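Local coordinates for protein beta-d-glucoside glucohydrolase (PDB 3ZZ1) that probably hydrolyses terminal, non-reducing beta-D-glucosyl residues with release of beta-D-glucose, as a secreted family 3 beta-glucosidase of cellulose breakdown, at residues P63-A74 and M380-P390; E99-H107 and Y306-Q316. All coordinates share one frame; numbering follows the deposited sequence.

From the N terminus the chain leaves strand 58-60, runs through the loop 63-74 and along helix 87-103 reaches its end at 99-107. Residues 306-316, between helices 282-298 and 320-329, come back to that helix end and close the loop of contact 2. Only later does 380-390 return to 63-74, so contact 2 is nested inside the larger loop closed by contact 1. Contact 1 ties the family 3 N-terminal region to the C-terminal one, whereas contact 2 fastens a later connecting loop to helix 87-103. The two touch where Thr73 OG1 meets Glu100 OE2 at 2.6 Å, probably a hydrogen bond, and where Gly71 O probably accepts from Val315 N.

Contact 1 of 2, residues P63-A74 and M380-P390; sequences PLGVRYSTGSTA and MGWGSGAVNYP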
loop_
_atom_site.group_PDB
_atom_site.type_symbol
_atom_site.label_atom_id
_atom_site.label_comp_id
_atom_site.label_asym_id
_atom_site.label_seq_id
_atom_site.Cartn_x
_atom_site.Cartn_y
_atom_site.Cartn_z
ATOM N N PRO A 63 6.753 -0.331 -6.416
ATOM C CA PRO A 63 6.200 0.432 -5.295
ATOM C C PRO A 63 7.126 0.648 -4.087
ATOM O O PRO A 63 6.885 1.567 -3.305
ATOM C CB PRO A 63 4.970 -0.392 -4.885
ATOM C CG PRO A 63 4.640 -1.207 -6.096
ATOM C CD PRO A 63 5.967 -1.551 -6.677
ATOM N N LEU A 64 8.154 -0.184 -3.922
ATOM C CA LEU A 64 9.090 -0.024 -2.796
ATOM C C LEU A 64 10.547 0.208 -3.214
ATOM O O LEU A 64 11.468 0.059 -2.406
ATOM C CB LEU A 64 8.976 -1.189 -1.797
ATOM C CG LEU A 64 9.087 -2.657 -2.239
ATOM C CD1 LEU A 64 10.505 -3.064 -2.570
ATOM C CD2 LEU A 64 8.536 -3.574 -1.164
ATOM N N GLY A 65 10.756 0.568 -4.475
ATOM C CA GLY A 65 12.099 0.864 -4.953
ATOM C C GLY A 65 12.388 0.380 -6.355
ATOM O O GLY A 65 11.521 -0.187 -7.026
ATOM N N VAL A 66 13.624 0.607 -6.790
ATOM C CA VAL A 66 14.037 0.319 -8.160
ATOM C C VAL A 66 14.313 -1.172 -8.321
ATOM O O VAL A 66 15.204 -1.716 -7.670
ATOM C CB VAL A 66 15.296 1.138 -8.561
ATOM C CG1 VAL A 66 15.624 0.933 -10.031
ATOM C CG2 VAL A 66 15.099 2.624 -8.269
ATOM N N ARG A 67 13.551 -1.823 -9.197
ATOM C CA ARG A 67 13.735 -3.247 -9.480
ATOM C C ARG A 67 14.943 -3.496 -10.376
ATOM O O ARG A 67 15.231 -2.704 -11.272
ATOM C CB ARG A 67 12.480 -3.823 -10.134
ATOM C CG ARG A 67 12.429 -5.349 -10.196
ATOM C CD ARG A 67 11.186 -5.793 -10.932
ATOM N NE ARG A 67 11.013 -7.240 -10.930
ATOM C CZ ARG A 67 10.040 -7.879 -11.577
ATOM N NH1 ARG A 67 9.141 -7.197 -12.286
ATOM N NH2 ARG A 67 9.970 -9.201 -11.516
ATOM N N TYR A 68 15.631 -4.609 -10.112
ATOM C CA TYR A 68 16.810 -5.075 -10.862
ATOM C C TYR A 68 18.070 -4.249 -10.615
ATOM O O TYR A 68 19.123 -4.522 -11.191
ATOM C CB TYR A 68 16.531 -5.188 -12.371
ATOM C CG TYR A 68 15.359 -6.068 -12.746
ATOM C CD1 TYR A 68 15.329 -7.421 -12.395
ATOM C CD2 TYR A 68 14.292 -5.550 -13.478
ATOM C CE1 TYR A 68 14.251 -8.229 -12.751
ATOM C CE2 TYR A 68 13.222 -6.340 -13.841
ATOM C CZ TYR A 68 13.202 -7.678 -13.477
ATOM O OH TYR A 68 12.126 -8.454 -13.841
ATOM N N SER A 69 17.971 -3.253 -9.748
ATOM C CA SER A 69 19.111 -2.412 -9.434
ATOM C C SER A 69 20.021 -3.083 -8.415
ATOM O O SER A 69 19.561 -3.828 -7.549
ATOM C CB SER A 69 18.646 -1.052 -8.922
ATOM O OG SER A 69 19.744 -0.251 -8.528
ATOM N N THR A 70 21.315 -2.811 -8.538
ATOM C CA THR A 70 22.308 -3.332 -7.610
ATOM C C THR A 70 22.833 -2.237 -6.691
ATOM O O THR A 70 23.625 -2.510 -5.796
ATOM C CB THR A 70 23.494 -3.997 -8.346
ATOM O OG1 THR A 70 24.027 -3.088 -9.317
ATOM C CG2 THR A 70 23.043 -5.282 -9.030
ATOM N N GLY A 71 22.386 -1.002 -6.904
ATOM C CA GLY A 71 22.817 0.106 -6.059
ATOM C C GLY A 71 21.681 0.928 -5.479
ATOM O O GLY A 71 21.838 2.122 -5.225
ATOM N N SER A 72 20.540 0.285 -5.261
ATOM C CA SER A 72 19.353 0.978 -4.770
ATOM C C SER A 72 18.930 0.499 -3.386
ATOM O O SER A 72 19.326 -0.582 -2.937
ATOM C CB SER A 72 18.195 0.807 -5.749
ATOM O OG SER A 72 17.895 -0.569 -5.919
ATOM N N THR A 73 18.132 1.330 -2.723
ATOM C CA THR A 73 17.550 1.004 -1.436
ATOM C C THR A 73 16.327 0.109 -1.630
ATOM O O THR A 73 15.544 0.302 -2.560
ATOM C CB THR A 73 17.158 2.294 -0.666
ATOM O OG1 THR A 73 18.328 3.095 -0.440
ATOM C CG2 THR A 73 16.492 1.981 0.671
ATOM N N ALA A 74 16.195 -0.885 -0.757
ATOM C CA ALA A 74 14.974 -1.660 -0.631
ATOM C C ALA A 74 14.113 -1.019 0.455
ATOM O O ALA A 74 14.332 -1.239 1.650
ATOM C CB ALA A 74 15.293 -3.102 -0.278
ATOM N N MET A 380 9.800 -8.635 2.919
ATOM C CA MET A 380 8.734 -8.281 1.974
ATOM C C MET A 380 8.203 -9.533 1.285
ATOM O O MET A 380 8.810 -10.601 1.375
ATOM C CB MET A 380 9.248 -7.305 0.911
ATOM C CG MET A 380 10.291 -7.903 -0.035
ATOM S SD MET A 380 11.088 -6.664 -1.069
ATOM C CE MET A 380 11.820 -5.599 0.180
ATOM N N GLY A 381 7.089 -9.385 0.572
ATOM C CA GLY A 381 6.525 -10.478 -0.212
ATOM C C GLY A 381 7.223 -10.644 -1.548
ATOM O O GLY A 381 8.265 -10.035 -1.796
ATOM N N TRP A 382 6.646 -11.463 -2.421
ATOM C CA TRP A 382 7.282 -11.778 -3.697
ATOM C C TRP A 382 6.548 -11.222 -4.922
ATOM O O TRP A 382 5.380 -10.834 -4.846
ATOM C CB TRP A 382 7.533 -13.288 -3.834
ATOM C CG TRP A 382 6.318 -14.166 -4.026
ATOM C CD1 TRP A 382 5.551 -14.277 -5.154
ATOM C CD2 TRP A 382 5.766 -15.086 -3.076
ATOM N NE1 TRP A 382 4.541 -15.187 -4.953
ATOM C CE2 TRP A 382 4.652 -15.703 -3.690
ATOM C CE3 TRP A 382 6.099 -15.443 -1.761
ATOM C CZ2 TRP A 382 3.867 -16.659 -3.034
ATOM C CZ3 TRP A 382 5.321 -16.394 -1.109
ATOM C CH2 TRP A 382 4.214 -16.989 -1.746
ATOM N N GLY A 383 7.257 -11.180 -6.047
ATOM C CA GLY A 383 6.673 -10.769 -7.319
ATOM C C GLY A 383 7.361 -9.547 -7.877
ATOM O O GLY A 383 8.513 -9.267 -7.536
ATOM N N SER A 384 6.646 -8.818 -8.730
ATOM C CA SER A 384 7.179 -7.631 -9.398
ATOM C C SER A 384 7.439 -6.464 -8.439
ATOM O O SER A 384 8.166 -5.527 -8.779
ATOM C CB SER A 384 6.218 -7.177 -10.500
ATOM O OG SER A 384 5.026 -6.635 -9.941
ATOM N N GLY A 385 6.836 -6.525 -7.254
ATOM C CA GLY A 385 6.961 -5.459 -6.262
ATOM C C GLY A 385 8.076 -5.669 -5.262
ATOM O O GLY A 385 8.199 -4.914 -4.297
ATOM N N ALA A 386 8.885 -6.701 -5.495
ATOM C CA ALA A 386 10.057 -6.980 -4.674
ATOM C C ALA A 386 11.318 -6.458 -5.366
ATOM O O ALA A 386 11.327 -6.276 -6.585
ATOM C CB ALA A 386 10.163 -8.479 -4.418
ATOM N N VAL A 387 12.370 -6.202 -4.585
ATOM C CA VAL A 387 13.656 -5.723 -5.121
ATOM C C VAL A 387 14.845 -6.425 -4.448
ATOM O O VAL A 387 14.674 -7.151 -3.469
ATOM C CB VAL A 387 13.840 -4.180 -4.960
ATOM C CG1 VAL A 387 12.777 -3.394 -5.730
ATOM C CG2 VAL A 387 13.850 -3.782 -3.491
ATOM N N ASN A 388 16.045 -6.188 -4.979
ATOM C CA ASN A 388 17.287 -6.660 -4.375
ATOM C C ASN A 388 17.640 -5.875 -3.112
ATOM O O ASN A 388 17.460 -4.652 -3.060
ATOM C CB ASN A 388 18.448 -6.505 -5.361
ATOM C CG ASN A 388 18.333 -7.420 -6.565
ATOM O OD1 ASN A 388 18.454 -6.967 -7.704
ATOM N ND2 ASN A 388 18.125 -8.710 -6.323
ATOM N N TYR A 389 18.147 -6.585 -2.105
ATOM C CA TYR A 389 18.672 -5.959 -0.899
ATOM C C TYR A 389 20.122 -5.535 -1.101
ATOM O O TYR A 389 20.952 -6.342 -1.516
ATOM C CB TYR A 389 18.596 -6.919 0.291
ATOM C CG TYR A 389 17.194 -7.218 0.760
ATOM C CD1 TYR A 389 16.370 -6.203 1.257
ATOM C CD2 TYR A 389 16.695 -8.517 0.724
ATOM C CE1 TYR A 389 15.075 -6.474 1.686
ATOM C CE2 TYR A 389 15.411 -8.799 1.161
ATOM C CZ TYR A 389 14.605 -7.776 1.638
ATOM O OH TYR A 389 13.335 -8.066 2.070
ATOM N N PRO A 390 20.437 -4.264 -0.812
ATOM C CA PRO A 390 21.841 -3.853 -0.849
ATOM C C PRO A 390 22.587 -4.405 0.370
ATOM O O PRO A 390 23.803 -4.582 0.337
ATOM C CB PRO A 390 21.756 -2.327 -0.797
ATOM C CG PRO A 390 20.463 -2.039 -0.103
ATOM C CD PRO A 390 19.529 -3.141 -0.513
HETATM O O HOH W 1 9.530 -2.170 -5.699
HETATM O O HOH W 2 16.585 -3.789 -7.186
HETATM O O HOH W 3 16.891 -2.598 -4.532
#
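Neither Pro63-Ala74 nor Met380-Pro390 forms a helix or strand; the first folds back on itself, nearing the second at Arg67, whose CA lies 5.0 Å from Val387 CA, and again at Ala74, beside Tyr389. Val387 points its side chain into the other loop and divides it between two surroundings. CG1 lies against the carbonyl oxygens of Gly65 and Val66, while Val387 CG2 meets Leu64 CD1 at 3.5 Å and Ala74 CB at 3.6 Å. With CG of Leu64 lodged between its backbone N and carbonyl carbon (chi1 53°), the fork of the side chain straddles Gly385 O, and the leucine and valine side chains point in opposite senses as they pass. The sulfur of Met380 touches Leu64 CD1 at 3.9 Å, and Ala74 CB meets Tyr389 CD1 at 3.6 Å. In family 3 glucosidases the TIM-barrel-like N-terminal domain abuts the C-terminal alpha/beta domain, and these loops meet at that junction. Arg67 reaches across fully extended: Ser384 CA lies over one face of its guanidinium and Tyr68 OH over the opposite face. Salt bridges to Asp61 and Asp370 engage NH1 and NH2, so the charge is answered from both parts of the chain. Farther along, one water donates to Val66 O and Ser69 O and weakly accepts from Asn388 N; a second bridges the loops more clearly, donating to Asn388 O at 2.6 Å and pairing with Ser72 OG.

Contact 2 of 2, residues E99-H107 and Y306-Q316; sequences EEVKASGIH and YPSFNISRNVQ. With NAG (2-acetamido-2-deoxy-beta-D-glucopyranose), chain B.
Arg313 NH1 is held between two carbonyl oxygens, donating across the contact to Ala103 O at 2.9 Å and within its own loop to Ser308 O at 2.8 Å, nearly in line with that carbonyl. NH2 of Arg313 donates to Ser308 OG at 2.9 Å and weakly to Ser308 O. Ala103 belongs to the end of helix 87-103, which finishes in a Schellman motif with Gly105 at positive phi, against the loop between helices 282-298 and 320-329. A CB on Gly105 would collide with Ser308 O. One residue before Gly105, Ser104 O accepts from Asn310 N, which lies above the carbonyl plane, in a nearly straight bond (168°). Replacing Arg313 with an alanine would probably cost Ala103 O and Ser308 O their common donor and Ser308 OG its NH2, weakening the link between helix end and loop at that point. Tyr306 carries much of the remaining surface. Its ring CG stands anti to the backbone N (chi1 -155°), sending OH to Ile106 O at 2.8 Å, while His107 CD2 lies over one ring face and the aliphatic chain of Lys102 crosses CE1 and CZ. At the other end Val315 splits its methyls, CG1 pressed tightly on Ala103 CB at 3.5 Å and CG2 on Glu100 CB. Asn310 forms an Asx turn to Ser312 N; its CB covers the Arg313 guanidinium, and ND2 is bonded to C1 of the N-linked sugar, whose O6 approaches Arg313 CG to 3.6 Å.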
loop_
_atom_site.group_PDB
_atom_site.type_symbol
_atom_site.label_atom_id
_atom_site.label_comp_id
_atom_site.label_asym_id
_atom_site.label_seq_id
_atom_site.Cartn_x
_atom_site.Cartn_y
_atom_site.Cartn_z
ATOM N N GLU A 99 13.881 10.097 -5.661
ATOM C CA GLU A 99 15.301 10.446 -5.803
ATOM C C GLU A 99 16.118 9.330 -6.449
ATOM O O GLU A 99 16.920 9.586 -7.354
ATOM C CB GLU A 99 15.907 10.833 -4.452
ATOM C CG GLU A 99 15.567 12.252 -4.020
ATOM C CD GLU A 99 16.036 12.585 -2.613
ATOM O OE1 GLU A 99 16.930 11.889 -2.087
ATOM O OE2 GLU A 99 15.510 13.556 -2.031
ATOM N N GLU A 100 15.895 8.100 -5.992
ATOM C CA GLU A 100 16.624 6.933 -6.498
ATOM C C GLU A 100 16.230 6.581 -7.927
ATOM O O GLU A 100 17.081 6.209 -8.734
ATOM C CB GLU A 100 16.436 5.728 -5.572
ATOM C CG GLU A 100 16.908 6.007 -4.153
ATOM C CD GLU A 100 17.347 4.774 -3.387
ATOM O OE1 GLU A 100 17.215 3.653 -3.913
ATOM O OE2 GLU A 100 17.834 4.938 -2.243
ATOM N N VAL A 101 14.940 6.713 -8.232
ATOM C CA VAL A 101 14.418 6.444 -9.573
ATOM C C VAL A 101 15.021 7.399 -10.608
ATOM O O VAL A 101 15.524 6.948 -11.644
ATOM C CB VAL A 101 12.868 6.483 -9.603
ATOM C CG1 VAL A 101 12.345 6.317 -11.015
ATOM C CG2 VAL A 101 12.293 5.393 -8.699
ATOM N N LYS A 102 14.988 8.702 -10.318
ATOM C CA LYS A 102 15.569 9.711 -11.205
ATOM C C LYS A 102 17.074 9.507 -11.333
ATOM O O LYS A 102 17.625 9.544 -12.440
ATOM C CB LYS A 102 15.255 11.123 -10.697
ATOM C CG LYS A 102 15.708 12.247 -11.622
ATOM C CD LYS A 102 14.973 13.538 -11.307
ATOM C CE LYS A 102 15.541 14.710 -12.094
ATOM N NZ LYS A 102 16.825 15.194 -11.518
ATOM N N ALA A 103 17.732 9.281 -10.194
ATOM C CA ALA A 103 19.175 9.075 -10.169
ATOM C C ALA A 103 19.593 7.863 -11.003
ATOM O O ALA A 103 20.730 7.794 -11.480
ATOM C CB ALA A 103 19.678 8.954 -8.737
ATOM N N SER A 104 18.666 6.923 -11.184
ATOM C CA SER A 104 18.904 5.735 -12.008
ATOM C C SER A 104 18.474 5.946 -13.467
ATOM O O SER A 104 18.633 5.056 -14.304
ATOM C CB SER A 104 18.187 4.516 -11.411
ATOM O OG SER A 104 18.660 4.234 -10.103
ATOM N N GLY A 105 17.925 7.124 -13.760
ATOM C CA GLY A 105 17.563 7.496 -15.126
ATOM C C GLY A 105 16.297 6.837 -15.626
ATOM O O GLY A 105 16.144 6.596 -16.825
ATOM N N ILE A 106 15.395 6.545 -14.693
ATOM C CA ILE A 106 14.083 5.998 -14.994
ATOM C C ILE A 106 13.066 7.129 -14.917
ATOM O O ILE A 106 13.082 7.915 -13.963
ATOM C CB ILE A 106 13.705 4.895 -13.981
ATOM C CG1 ILE A 106 14.715 3.743 -14.045
ATOM C CG2 ILE A 106 12.277 4.400 -14.223
ATOM C CD1 ILE A 106 14.881 2.991 -12.739
ATOM N N HIS A 107 12.180 7.204 -15.908
ATOM C CA HIS A 107 11.147 8.241 -15.950
ATOM C C HIS A 107 9.891 7.872 -15.155
ATOM O O HIS A 107 9.274 8.736 -14.522
ATOM C CB HIS A 107 10.763 8.562 -17.396
ATOM C CG HIS A 107 11.927 8.894 -18.274
ATOM N ND1 HIS A 107 12.369 8.053 -19.273
ATOM C CD2 HIS A 107 12.751 9.969 -18.295
ATOM C CE1 HIS A 107 13.410 8.597 -19.876
ATOM N NE2 HIS A 107 13.663 9.760 -19.300
ATOM N N TYR A 306 18.268 15.255 -17.506
ATOM C CA TYR A 306 17.749 14.070 -16.828
ATOM C C TYR A 306 18.787 12.959 -16.935
ATOM O O TYR A 306 19.307 12.717 -18.024
ATOM C CB TYR A 306 16.424 13.609 -17.448
ATOM C CG TYR A 306 15.549 12.821 -16.491
ATOM C CD1 TYR A 306 14.660 13.474 -15.639
ATOM C CD2 TYR A 306 15.614 11.428 -16.436
ATOM C CE1 TYR A 306 13.858 12.765 -14.754
ATOM C CE2 TYR A 306 14.811 10.703 -15.547
ATOM C CZ TYR A 306 13.938 11.382 -14.709
ATOM O OH TYR A 306 13.137 10.685 -13.831
ATOM N N PRO A 307 19.101 12.287 -15.810
ATOM C CA PRO A 307 20.124 11.247 -15.838
ATOM C C PRO A 307 19.776 10.134 -16.818
ATOM O O PRO A 307 18.599 9.857 -17.053
ATOM C CB PRO A 307 20.125 10.715 -14.402
ATOM C CG PRO A 307 19.603 11.844 -13.582
ATOM C CD PRO A 307 18.542 12.456 -14.457
ATOM N N SER A 308 20.801 9.521 -17.396
ATOM C CA SER A 308 20.619 8.407 -18.315
ATOM C C SER A 308 20.320 7.147 -17.509
ATOM O O SER A 308 20.638 7.075 -16.314
ATOM C CB SER A 308 21.875 8.210 -19.158
ATOM O OG SER A 308 22.966 7.897 -18.318
ATOM N N PHE A 309 19.706 6.164 -18.162
ATOM C CA PHE A 309 19.335 4.922 -17.497
ATOM C C PHE A 309 20.560 4.101 -17.105
ATOM O O PHE A 309 21.388 3.759 -17.951
ATOM C CB PHE A 309 18.395 4.076 -18.368
ATOM C CG PHE A 309 18.123 2.701 -17.805
ATOM C CD1 PHE A 309 17.240 2.533 -16.741
ATOM C CD2 PHE A 309 18.763 1.576 -18.329
ATOM C CE1 PHE A 309 16.986 1.264 -16.210
ATOM C CE2 PHE A 309 18.518 0.308 -17.804
ATOM C CZ PHE A 309 17.625 0.150 -16.741
ATOM N N ASN A 310 20.656 3.788 -15.818
ATOM C CA ASN A 310 21.711 2.934 -15.309
ATOM C C ASN A 310 21.344 2.445 -13.913
ATOM O O ASN A 310 21.323 3.221 -12.956
ATOM C CB ASN A 310 23.051 3.681 -15.318
ATOM C CG ASN A 310 24.217 2.820 -14.873
ATOM O OD1 ASN A 310 24.041 1.730 -14.320
ATOM N ND2 ASN A 310 25.426 3.314 -15.117
ATOM N N ILE A 311 21.041 1.155 -13.807
ATOM C CA ILE A 311 20.643 0.566 -12.520
ATOM C C ILE A 311 21.818 -0.059 -11.762
ATOM O O ILE A 311 21.622 -0.787 -10.789
ATOM C CB ILE A 311 19.453 -0.428 -12.665
ATOM C CG1 ILE A 311 19.689 -1.392 -13.832
ATOM C CG2 ILE A 311 18.126 0.345 -12.832
ATOM C CD1 ILE A 311 18.702 -2.533 -13.903
ATOM N N SER A 312 23.039 0.239 -12.197
ATOM C CA SER A 312 24.233 -0.182 -11.460
ATOM C C SER A 312 24.727 0.920 -10.519
ATOM O O SER A 312 25.545 0.665 -9.625
ATOM C CB SER A 312 25.345 -0.620 -12.417
ATOM O OG SER A 312 24.977 -1.802 -13.107
ATOM N N ARG A 313 24.219 2.136 -10.718
ATOM C CA ARG A 313 24.593 3.287 -9.898
ATOM C C ARG A 313 24.162 3.111 -8.456
ATOM O O ARG A 313 23.040 2.664 -8.190
ATOM C CB ARG A 313 23.946 4.561 -10.436
ATOM C CG ARG A 313 24.715 5.256 -11.520
ATOM C CD ARG A 313 23.929 6.445 -12.029
ATOM N NE ARG A 313 24.232 6.707 -13.435
ATOM C CZ ARG A 313 23.350 7.156 -14.320
ATOM N NH1 ARG A 313 22.096 7.398 -13.955
ATOM N NH2 ARG A 313 23.724 7.356 -15.577
ATOM N N ASN A 314 25.055 3.472 -7.534
ATOM C CA ASN A 314 24.730 3.523 -6.114
ATOM C C ASN A 314 24.015 4.831 -5.816
ATOM O O ASN A 314 24.640 5.894 -5.715
ATOM C CB ASN A 314 25.986 3.380 -5.248
ATOM C CG ASN A 314 25.667 3.208 -3.761
ATOM O OD1 ASN A 314 24.607 3.621 -3.273
ATOM N ND2 ASN A 314 26.599 2.601 -3.033
ATOM N N VAL A 315 22.697 4.736 -5.678
ATOM C CA VAL A 315 21.838 5.905 -5.503
ATOM C C VAL A 315 21.225 5.979 -4.095
ATOM O O VAL A 315 20.294 6.748 -3.853
ATOM C CB VAL A 315 20.721 5.926 -6.578
ATOM C CG1 VAL A 315 21.333 5.985 -7.984
ATOM C CG2 VAL A 315 19.797 4.696 -6.443
ATOM N N GLN A 316 21.765 5.185 -3.170
ATOM C CA GLN A 316 21.189 5.036 -1.830
ATOM C C GLN A 316 21.278 6.293 -0.970
ATOM O O GLN A 316 20.313 6.643 -0.286
ATOM C CB GLN A 316 21.831 3.860 -1.082
ATOM C CG GLN A 316 21.517 2.487 -1.665
ATOM C CD GLN A 316 22.375 1.396 -1.062
ATOM O OE1 GLN A 316 22.209 1.025 0.100
ATOM N NE2 GLN A 316 23.301 0.872 -1.857
HETATM C C1 NAG B . 26.617 2.619 -14.714
HETATM C C2 NAG B . 27.775 2.872 -15.674
HETATM C C3 NAG B . 29.088 2.323 -15.106
HETATM C C4 NAG B . 29.296 2.761 -13.655
HETATM C C5 NAG B . 28.061 2.424 -12.831
HETATM C C6 NAG B . 28.197 2.842 -11.367
HETATM C C7 NAG B . 27.333 2.998 -18.084
HETATM C C8 NAG B . 26.957 2.225 -19.311
HETATM N N2 NAG B . 27.432 2.290 -16.961
HETATM O O3 NAG B . 30.163 2.812 -15.874
HETATM O O4 NAG B . 30.421 2.128 -13.095
HETATM O O5 NAG B . 26.958 3.079 -13.420
HETATM O O6 NAG B . 28.111 4.246 -11.239
HETATM O O7 NAG B . 27.531 4.212 -18.157
HETATM O O HOH W 4 20.357 2.207 -9.332
HETATM O O HOH W 5 16.843 8.618 -19.108
#